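Local coordinates for GH86A beta-porphyranase (Bacteroides plebeius, PDB 4AW7), which cleaves the sulfated red-algal polysaccharide porphyran at beta-1,4 linkages between beta-D-galactose and alpha-L-galactose-6-sulfate, and tolerates methylated galactose, at residues A[30-35]-A[307-312]; A[125-130]-A[176-181]; A[471-476]-A[584-589]. All coordinates share one frame; numbering follows the deposited sequence.

Contact 1: residues A[30-35]-A[307-312]; sequences RFLSGV and RQDNLF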
loop_
_atom_site.group_PDB
_atom_site.type_symbol
_atom_site.label_atom_id
_atom_site.label_comp_id
_atom_site.label_asym_id
_atom_site.label_seq_id
_atom_site.Cartn_x
_atom_site.Cartn_y
_atom_site.Cartn_z
ATOM N N ARG A 30 10.191 0.451 18.853
ATOM C CA ARG A 30 10.617 0.808 17.508
ATOM C C ARG A 30 9.707 1.889 16.946
ATOM O O ARG A 30 8.475 1.850 17.111
ATOM C CB ARG A 30 10.671 -0.436 16.608
ATOM C CG ARG A 30 11.084 -0.157 15.159
ATOM C CD ARG A 30 11.629 -1.412 14.494
ATOM N NE ARG A 30 11.949 -1.184 13.089
ATOM C CZ ARG A 30 11.104 -1.346 12.080
ATOM N NH1 ARG A 30 9.844 -1.759 12.277
ATOM N NH2 ARG A 30 11.533 -1.065 10.852
ATOM N N PHE A 31 10.326 2.872 16.282
ATOM C CA PHE A 31 9.627 3.950 15.618
ATOM C C PHE A 31 9.929 3.929 14.146
ATOM O O PHE A 31 11.067 3.654 13.728
ATOM C CB PHE A 31 10.106 5.329 16.145
ATOM C CG PHE A 31 9.638 5.660 17.535
ATOM C CD1 PHE A 31 10.276 5.149 18.630
ATOM C CD2 PHE A 31 8.547 6.487 17.724
ATOM C CE1 PHE A 31 9.800 5.486 19.913
ATOM C CE2 PHE A 31 8.100 6.820 18.995
ATOM C CZ PHE A 31 8.765 6.315 20.078
ATOM N N LEU A 32 8.914 4.241 13.346
ATOM C CA LEU A 32 9.074 4.641 11.952
ATOM C C LEU A 32 9.028 6.132 11.981
ATOM O O LEU A 32 7.968 6.735 12.153
ATOM C CB LEU A 32 7.953 4.038 11.077
ATOM C CG LEU A 32 7.761 2.531 11.165
ATOM C CD1 LEU A 32 6.661 2.082 10.226
ATOM C CD2 LEU A 32 9.016 1.736 10.952
ATOM N N SER A 33 10.200 6.755 11.895
ATOM C CA SER A 33 10.367 8.203 12.131
ATOM C C SER A 33 9.630 8.611 13.394
ATOM O O SER A 33 10.039 8.209 14.472
ATOM C CB SER A 33 10.006 9.020 10.920
ATOM O OG SER A 33 10.665 8.546 9.836
ATOM N N GLY A 34 8.580 9.405 13.299
ATOM C CA GLY A 34 7.864 9.902 14.480
ATOM C C GLY A 34 6.807 9.012 15.091
ATOM O O GLY A 34 6.224 9.425 16.073
ATOM N N VAL A 35 6.535 7.822 14.576
ATOM C CA VAL A 35 5.424 7.017 15.073
ATOM C C VAL A 35 5.857 5.618 15.422
ATOM O O VAL A 35 6.545 4.954 14.646
ATOM C CB VAL A 35 4.218 7.039 14.105
ATOM C CG1 VAL A 35 4.501 6.323 12.781
ATOM C CG2 VAL A 35 2.928 6.496 14.753
ATOM N N ARG A 307 5.628 1.344 6.056
ATOM C CA ARG A 307 5.523 2.671 5.482
ATOM C C ARG A 307 4.549 3.577 6.264
ATOM O O ARG A 307 4.117 4.617 5.760
ATOM C CB ARG A 307 5.105 2.614 4.016
ATOM C CG ARG A 307 6.046 1.803 3.149
ATOM C CD ARG A 307 5.679 1.936 1.710
ATOM N NE ARG A 307 6.481 1.049 0.871
ATOM C CZ ARG A 307 7.519 1.389 0.105
ATOM N NH1 ARG A 307 7.891 2.651 -0.035
ATOM N NH2 ARG A 307 8.154 0.436 -0.558
ATOM N N GLN A 308 4.168 3.177 7.481
ATOM C CA GLN A 308 3.066 3.876 8.156
ATOM C C GLN A 308 3.281 5.387 8.263
ATOM O O GLN A 308 2.333 6.168 8.168
ATOM C CB GLN A 308 2.816 3.287 9.544
ATOM C CG GLN A 308 1.499 3.747 10.139
ATOM C CD GLN A 308 1.333 3.287 11.558
ATOM O OE1 GLN A 308 1.190 2.088 11.828
ATOM N NE2 GLN A 308 1.325 4.242 12.496
ATOM N N ASP A 309 4.518 5.794 8.503
ATOM C CA ASP A 309 4.875 7.191 8.639
ATOM C C ASP A 309 4.764 7.978 7.356
ATOM O O ASP A 309 4.808 9.218 7.398
ATOM C CB ASP A 309 6.284 7.363 9.226
ATOM C CG ASP A 309 7.370 6.644 8.478
ATOM O OD1 ASP A 309 7.137 5.617 7.837
ATOM O OD2 ASP A 309 8.536 7.102 8.580
ATOM N N ASN A 310 4.645 7.297 6.231
ATOM C CA ASN A 310 4.391 7.938 4.940
ATOM C C ASN A 310 3.172 7.371 4.215
ATOM O O ASN A 310 3.131 7.348 2.985
ATOM C CB ASN A 310 5.616 7.869 4.028
ATOM C CG ASN A 310 5.555 8.924 2.933
ATOM O OD1 ASN A 310 5.147 10.061 3.179
ATOM N ND2 ASN A 310 5.872 8.526 1.670
ATOM N N LEU A 311 2.170 6.944 4.976
ATOM C CA LEU A 311 0.985 6.280 4.414
ATOM C C LEU A 311 -0.256 6.925 5.005
ATOM O O LEU A 311 -0.492 6.864 6.205
ATOM C CB LEU A 311 1.017 4.792 4.725
ATOM C CG LEU A 311 -0.169 3.977 4.144
ATOM C CD1 LEU A 311 -0.072 3.807 2.623
ATOM C CD2 LEU A 311 -0.226 2.610 4.834
ATOM N N PHE A 312 -1.084 7.525 4.149
ATOM C CA PHE A 312 -2.366 8.003 4.624
ATOM C C PHE A 312 -3.340 6.883 5.016
ATOM O O PHE A 312 -4.000 6.919 6.071
ATOM C CB PHE A 312 -3.094 8.842 3.554
ATOM C CG PHE A 312 -2.611 10.261 3.374
ATOM C CD1 PHE A 312 -2.280 11.074 4.414
ATOM C CD2 PHE A 312 -2.583 10.816 2.105
ATOM C CE1 PHE A 312 -1.910 12.401 4.216
ATOM C CE2 PHE A 312 -2.217 12.136 1.898
ATOM C CZ PHE A 312 -1.895 12.921 2.948
#

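Contact 2: residues A[125-130]-A[176-181]; sequences AWSAEY and KHIHNN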
loop_
_atom_site.group_PDB
_atom_site.type_symbol
_atom_site.label_atom_id
_atom_site.label_comp_id
_atom_site.label_asym_id
_atom_site.label_seq_id
_atom_site.Cartn_x
_atom_site.Cartn_y
_atom_site.Cartn_z
ATOM N N ALA A 125 -13.540 24.297 -9.291
ATOM C CA ALA A 125 -14.377 25.144 -8.434
ATOM C C ALA A 125 -15.580 24.399 -7.909
ATOM O O ALA A 125 -15.964 24.565 -6.744
ATOM C CB ALA A 125 -14.817 26.418 -9.206
ATOM N N TRP A 126 -16.181 23.545 -8.723
ATOM C CA TRP A 126 -17.343 22.805 -8.315
ATOM C C TRP A 126 -16.984 21.843 -7.186
ATOM O O TRP A 126 -17.782 21.674 -6.271
ATOM C CB TRP A 126 -18.000 22.065 -9.490
ATOM C CG TRP A 126 -19.018 21.122 -9.050
ATOM C CD1 TRP A 126 -18.952 19.767 -9.113
ATOM C CD2 TRP A 126 -20.237 21.434 -8.346
ATOM N NE1 TRP A 126 -20.052 19.212 -8.541
ATOM C CE2 TRP A 126 -20.875 20.210 -8.069
ATOM C CE3 TRP A 126 -20.865 22.633 -7.961
ATOM C CZ2 TRP A 126 -22.097 20.142 -7.378
ATOM C CZ3 TRP A 126 -22.083 22.561 -7.292
ATOM C CH2 TRP A 126 -22.677 21.331 -7.002
ATOM N N SER A 127 -15.849 21.141 -7.246
ATOM C CA SER A 127 -15.526 20.244 -6.142
ATOM C C SER A 127 -15.516 21.015 -4.838
ATOM O O SER A 127 -16.026 20.531 -3.830
ATOM C CB SER A 127 -14.204 19.503 -6.360
ATOM O OG SER A 127 -13.047 20.332 -6.327
ATOM N N ALA A 128 -14.903 22.197 -4.844
ATOM C CA ALA A 128 -14.839 23.021 -3.631
ATOM C C ALA A 128 -16.194 23.544 -3.208
ATOM O O ALA A 128 -16.501 23.563 -2.029
ATOM C CB ALA A 128 -13.823 24.116 -3.761
ATOM N N GLU A 129 -17.041 23.918 -4.165
ATOM C CA GLU A 129 -18.365 24.377 -3.817
ATOM C C GLU A 129 -19.236 23.234 -3.229
ATOM O O GLU A 129 -19.943 23.425 -2.232
ATOM C CB GLU A 129 -18.959 25.023 -5.072
ATOM C CG GLU A 129 -20.391 25.500 -4.984
ATOM C CD GLU A 129 -20.610 26.749 -4.135
ATOM O OE1 GLU A 129 -19.637 27.332 -3.629
ATOM O OE2 GLU A 129 -21.789 27.144 -4.027
ATOM N N TYR A 130 -19.171 22.056 -3.836
ATOM C CA TYR A 130 -19.918 20.905 -3.397
ATOM C C TYR A 130 -19.498 20.541 -1.963
ATOM O O TYR A 130 -20.348 20.438 -1.075
ATOM C CB TYR A 130 -19.622 19.707 -4.332
ATOM C CG TYR A 130 -20.270 18.421 -3.889
ATOM C CD1 TYR A 130 -21.631 18.217 -4.042
ATOM C CD2 TYR A 130 -19.516 17.388 -3.310
ATOM C CE1 TYR A 130 -22.219 17.031 -3.645
ATOM C CE2 TYR A 130 -20.107 16.220 -2.931
ATOM C CZ TYR A 130 -21.451 16.042 -3.089
ATOM O OH TYR A 130 -22.078 14.883 -2.702
ATOM N N LYS A 176 -6.101 22.440 -6.249
ATOM C CA LYS A 176 -5.903 23.868 -6.067
ATOM C C LYS A 176 -7.119 24.509 -5.426
ATOM O O LYS A 176 -7.001 25.298 -4.440
ATOM C CB LYS A 176 -5.617 24.532 -7.405
ATOM C CG LYS A 176 -5.281 26.005 -7.245
ATOM C CD LYS A 176 -5.023 26.647 -8.610
ATOM C CE LYS A 176 -6.323 26.781 -9.415
ATOM N NZ LYS A 176 -6.179 27.561 -10.697
ATOM N N HIS A 177 -8.292 24.196 -5.939
ATOM C CA HIS A 177 -9.508 24.831 -5.431
ATOM C C HIS A 177 -9.864 24.390 -4.014
ATOM O O HIS A 177 -10.254 25.204 -3.179
ATOM C CB HIS A 177 -10.677 24.589 -6.365
ATOM C CG HIS A 177 -10.638 25.414 -7.621
ATOM N ND1 HIS A 177 -9.938 25.045 -8.747
ATOM C CD2 HIS A 177 -11.272 26.567 -7.934
ATOM C CE1 HIS A 177 -10.128 25.947 -9.694
ATOM N NE2 HIS A 177 -10.943 26.879 -9.231
ATOM N N ILE A 178 -9.717 23.109 -3.709
ATOM C CA ILE A 178 -9.984 22.610 -2.364
ATOM C C ILE A 178 -9.032 23.272 -1.363
ATOM O O ILE A 178 -9.459 23.763 -0.278
ATOM C CB ILE A 178 -9.956 21.073 -2.337
ATOM C CG1 ILE A 178 -11.237 20.559 -3.006
ATOM C CG2 ILE A 178 -9.836 20.573 -0.870
ATOM C CD1 ILE A 178 -11.362 19.054 -3.095
ATOM N N HIS A 179 -7.750 23.315 -1.678
ATOM C CA HIS A 179 -6.779 23.893 -0.748
ATOM C C HIS A 179 -6.959 25.397 -0.555
ATOM O O HIS A 179 -6.622 25.938 0.513
ATOM C CB HIS A 179 -5.359 23.593 -1.146
ATOM C CG HIS A 179 -5.035 22.131 -1.091
ATOM N ND1 HIS A 179 -4.217 21.511 -2.015
ATOM C CD2 HIS A 179 -5.445 21.165 -0.235
ATOM C CE1 HIS A 179 -4.122 20.223 -1.711
ATOM N NE2 HIS A 179 -4.866 19.981 -0.645
ATOM N N ASN A 180 -7.483 26.074 -1.563
ATOM C CA ASN A 180 -7.734 27.518 -1.448
ATOM C C ASN A 180 -9.085 27.845 -0.846
ATOM O O ASN A 180 -9.436 29.025 -0.744
ATOM C CB ASN A 180 -7.608 28.193 -2.832
ATOM C CG ASN A 180 -6.170 28.453 -3.236
ATOM O OD1 ASN A 180 -5.291 28.700 -2.393
ATOM N ND2 ASN A 180 -5.933 28.500 -4.560
ATOM N N ASN A 181 -9.836 26.843 -0.391
ATOM C CA ASN A 181 -11.105 27.033 0.307
ATOM C C ASN A 181 -10.827 26.822 1.807
ATOM O O ASN A 181 -10.538 25.705 2.239
ATOM C CB ASN A 181 -12.185 26.069 -0.212
ATOM C CG ASN A 181 -13.521 26.315 0.416
ATOM O OD1 ASN A 181 -13.696 26.133 1.630
ATOM N ND2 ASN A 181 -14.493 26.678 -0.395
#

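Contact 3: residues A[471-476]-A[584-589]; sequences IIRNKY and QVEKYT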
loop_
_atom_site.group_PDB
_atom_site.type_symbol
_atom_site.label_atom_id
_atom_site.label_comp_id
_atom_site.label_asym_id
_atom_site.label_seq_id
_atom_site.Cartn_x
_atom_site.Cartn_y
_atom_site.Cartn_z
ATOM N N ILE A 471 14.567 2.260 19.088
ATOM C CA ILE A 471 15.284 2.257 17.824
ATOM C C ILE A 471 14.398 2.967 16.813
ATOM O O ILE A 471 13.169 2.720 16.783
ATOM C CB ILE A 471 15.682 0.827 17.400
ATOM C CG1 ILE A 471 16.721 0.847 16.262
ATOM C CG2 ILE A 471 14.467 -0.062 17.064
ATOM C CD1 ILE A 471 17.316 -0.546 15.941
ATOM N N ILE A 472 14.958 3.916 16.072
ATOM C CA ILE A 472 14.194 4.783 15.185
ATOM C C ILE A 472 14.636 4.539 13.749
ATOM O O ILE A 472 15.811 4.702 13.429
ATOM C CB ILE A 472 14.337 6.286 15.515
ATOM C CG1 ILE A 472 13.938 6.537 16.994
ATOM C CG2 ILE A 472 13.523 7.115 14.533
ATOM C CD1 ILE A 472 14.009 8.002 17.423
ATOM N N ARG A 473 13.691 4.123 12.914
ATOM C CA ARG A 473 13.939 3.904 11.493
ATOM C C ARG A 473 13.722 5.193 10.712
ATOM O O ARG A 473 12.635 5.764 10.742
ATOM C CB ARG A 473 13.027 2.810 10.924
ATOM C CG ARG A 473 13.356 2.393 9.494
ATOM C CD ARG A 473 12.794 3.251 8.408
ATOM N NE ARG A 473 11.370 3.056 8.144
ATOM C CZ ARG A 473 10.458 4.012 8.089
ATOM N NH1 ARG A 473 10.678 5.218 8.549
ATOM N NH2 ARG A 473 9.273 3.746 7.566
ATOM N N ASN A 474 14.766 5.676 10.054
ATOM C CA ASN A 474 14.658 6.804 9.141
ATOM C C ASN A 474 15.099 6.365 7.759
ATOM O O ASN A 474 15.964 5.510 7.602
ATOM C CB ASN A 474 15.446 8.011 9.629
ATOM C CG ASN A 474 14.659 8.810 10.660
ATOM O OD1 ASN A 474 15.029 8.830 11.843
ATOM N ND2 ASN A 474 13.580 9.432 10.230
ATOM N N LYS A 475 14.500 6.984 6.741
ATOM C CA LYS A 475 14.871 6.784 5.358
ATOM C C LYS A 475 15.478 8.063 4.823
ATOM O O LYS A 475 14.985 9.161 5.105
ATOM C CB LYS A 475 13.626 6.429 4.512
ATOM C CG LYS A 475 13.065 5.065 4.859
ATOM C CD LYS A 475 11.827 4.739 4.027
ATOM C CE LYS A 475 11.285 3.403 4.360
ATOM N NZ LYS A 475 10.193 3.041 3.454
ATOM N N TYR A 476 16.522 7.895 4.020
ATOM C CA TYR A 476 17.247 9.010 3.423
ATOM C C TYR A 476 17.270 8.795 1.914
ATOM O O TYR A 476 17.524 7.694 1.443
ATOM C CB TYR A 476 18.652 9.116 3.981
ATOM C CG TYR A 476 18.668 9.315 5.459
ATOM C CD1 TYR A 476 18.535 10.575 5.999
ATOM C CD2 TYR A 476 18.811 8.252 6.325
ATOM C CE1 TYR A 476 18.577 10.789 7.359
ATOM C CE2 TYR A 476 18.797 8.455 7.714
ATOM C CZ TYR A 476 18.710 9.722 8.221
ATOM O OH TYR A 476 18.754 9.973 9.578
ATOM N N GLN A 584 18.188 3.141 4.498
ATOM C CA GLN A 584 17.364 2.937 5.694
ATOM C C GLN A 584 18.318 2.774 6.877
ATOM O O GLN A 584 19.246 1.977 6.804
ATOM C CB GLN A 584 16.476 1.714 5.572
ATOM C CG GLN A 584 15.879 1.384 6.924
ATOM C CD GLN A 584 14.854 0.303 6.888
ATOM O OE1 GLN A 584 13.784 0.508 6.333
ATOM N NE2 GLN A 584 15.143 -0.861 7.556
ATOM N N VAL A 585 18.088 3.555 7.907
ATOM C CA VAL A 585 18.918 3.523 9.121
ATOM C C VAL A 585 17.995 3.282 10.321
ATOM O O VAL A 585 17.007 3.985 10.487
ATOM C CB VAL A 585 19.704 4.819 9.307
ATOM C CG1 VAL A 585 20.607 4.724 10.518
ATOM C CG2 VAL A 585 20.530 5.165 8.058
ATOM N N GLU A 586 18.317 2.264 11.100
ATOM C CA GLU A 586 17.597 2.003 12.321
ATOM C C GLU A 586 18.564 2.234 13.475
ATOM O O GLU A 586 19.479 1.452 13.723
ATOM C CB GLU A 586 17.075 0.609 12.264
ATOM C CG GLU A 586 16.034 0.415 11.179
ATOM C CD GLU A 586 15.568 -1.010 11.172
ATOM O OE1 GLU A 586 16.359 -1.898 10.798
ATOM O OE2 GLU A 586 14.442 -1.266 11.623
ATOM N N LYS A 587 18.374 3.369 14.150
ATOM C CA LYS A 587 19.363 3.880 15.086
ATOM C C LYS A 587 18.824 3.858 16.512
ATOM O O LYS A 587 17.733 4.384 16.780
ATOM C CB LYS A 587 19.645 5.348 14.707
ATOM C CG LYS A 587 20.598 5.974 15.646
ATOM C CD LYS A 587 20.937 7.422 15.210
ATOM C CE LYS A 587 21.552 8.125 16.378
ATOM N NZ LYS A 587 22.006 9.476 16.013
ATOM N N TYR A 588 19.603 3.304 17.440
ATOM C CA TYR A 588 19.272 3.374 18.848
ATOM C C TYR A 588 19.245 4.804 19.352
ATOM O O TYR A 588 20.171 5.578 19.139
ATOM C CB TYR A 588 20.225 2.528 19.686
ATOM C CG TYR A 588 20.033 1.061 19.455
ATOM C CD1 TYR A 588 18.839 0.449 19.792
ATOM C CD2 TYR A 588 21.019 0.282 18.903
ATOM C CE1 TYR A 588 18.645 -0.890 19.601
ATOM C CE2 TYR A 588 20.836 -1.085 18.680
ATOM C CZ TYR A 588 19.637 -1.667 19.013
ATOM O OH TYR A 588 19.504 -3.009 18.803
ATOM N N THR A 589 18.152 5.166 20.021
ATOM C CA THR A 589 17.873 6.525 20.424
ATOM C C THR A 589 17.220 6.480 21.798
ATOM O O THR A 589 16.506 5.513 22.175
ATOM C CB THR A 589 16.976 7.256 19.368
ATOM O OG1 THR A 589 17.483 7.034 18.048
ATOM C CG2 THR A 589 16.843 8.734 19.636
HETATM O O HOH W 1 10.898 0.506 6.917
#

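Contact 1: residues A[30-35]-A[307-312]
Ser33 and Asp309 make the polar link between the two segments. Ser33 OG donates to Asp309 OD2 over 2.9 Å and meets that oxygen nearly along its C-O axis. Asp309 holds its carboxylate in the position between its own backbone N and carbonyl carbon (chi1 55°), which swings the group toward the turn, with OD2 to the serine and OD1 beside Leu32 CB at 3.7 Å. OD1 is also held by a salt bridge to Arg473, so both ends of the group are gripped. Leu32 crosses Gln308 at about a right angle, its CD1 methyl 4.1 Å from Gln308 CB. Val35 crosses it likewise, and Val35 CG2 touches the amide nitrogen, Gln308 NE2, at 3.6 Å. That amide is fixed by partners further out: NE2 binds Glu37 O, and OE1 accepts from Arg372. A type II' beta turn from Leu32 to Val35 presents the three side chains of the first segment. The turn follows strand 29-32, an outermost strand of the five-stranded sheet, beside strand 469-484. Residues 307-310, with a 3-10 turn at 308-309, lead from helix 293-305 into strand 311-316 of the parallel catalytic-domain sheet, consistent with a (beta/alpha)8-type barrel.

Contact 2: residues A[125-130]-A[176-181]
His177 turns its ring over Ala125 because CG lies anti to its carbonyl carbon (chi1 -75°) and the ring is rotated about CB-CG (chi2 85°). This sets one ring face against the helix backbone, with Ala125 N 3.4 Å above the ring plane and over its centre. Ala125 CA comes over the same face, 3.5 Å from His177 CD2, and Ala125 CB lies 3.8 Å from that carbon. His177 ND1 is turned back to its own helix, where it is bonded to Ser173 O. Ile178 has CG1 beside its backbone N (chi1 -74°), which brings CG1 to Ser127, and the extended chi2 carries CD1 on past it. In one of two serine conformers, Ile178 CG1 lies 3.8 Å from Ser127 OG, a van der Waals contact of a methylene; the hydroxyl itself bonds to Gly124 O. Ala128 sits between these two contacts. Its methyl points at the other helix, with Ala128 CB 3.8 Å from His177 O. The small residues let the backbones come close, and the CA atoms of Ala128 and Ile178 are 5.0 Å apart. The contact packs helix 120-132 against the end of helix 160-179, neighbouring outer helices of what is consistent with a (beta/alpha)8-type barrel. On its other side, helix 120-132 packs on helix 74-82, through Trp126 on Tyr77 and Ala78. Lys176 adds a bond to Gln121 near the start of helix 120-132.

Contact 3: residues A[471-476]-A[584-589]
Ile472 and Lys587 form a hydrogen-bonded antiparallel pair, with Ile472 N to Lys587 O at 2.9 Å and Lys587 N to Ile472 O at 3.0 Å. Thr589 OG1 also donates to Lys587 O, from the opposite face of its plane to Ile472 N. Asn474 and Val585 repeat the pairing two residues on. On one face of the sheet Ile471 CD1 makes a CH-pi contact over the Tyr588 ring, 4.2 Å from its centroid. On that face Arg473 crosses Gln584 at about a right angle, Arg473 CD 3.6 Å from Gln584 OE1. A water lies between Arg473 NE and Gln584 OE1. On the other face Val585 CG2 meets the edge of the Tyr476 ring, 3.7 Å from Tyr476 CE2. The pair lies inside a five-stranded mixed sheet, where strand 577-589 runs between strands 469-484 and 503-514. Arg473 is bent at chi2 and chi3 (-83° and -76°), and its NH2 reaches Glu306 O. With an alanine at Gln584, the Arg473 aliphatic chain would probably lose the amide packed across it, and the bridging water is likely to lose one of its contacts. Further out, Glu586 is held by Arg30 and Arg504, while Lys587 pairs with Glu499.

How the contacts relate
From the N terminus, residues 30-35 meet 307-312 after 272 residues of chain. Contact 1 closes that long loop, which holds nearly all of the parallel sheet and its helices. Contact 2 lies within it and closes a shorter loop of about 46 residues, joining two helices on the far part of that domain; the centres of the two contacts are about 29 Å apart. Contact 3 opens only after contact 1 has closed. It joins residues 471-476 to the C-terminal strand across 107 residues that hold strands and loops but no helix. Contacts 1 and 3 touch: Phe31 O lies 2.8 Å from Arg473 N, a probable hydrogen bond. They tie strand 29-32, the catalytic domain and the C-terminal sheet together.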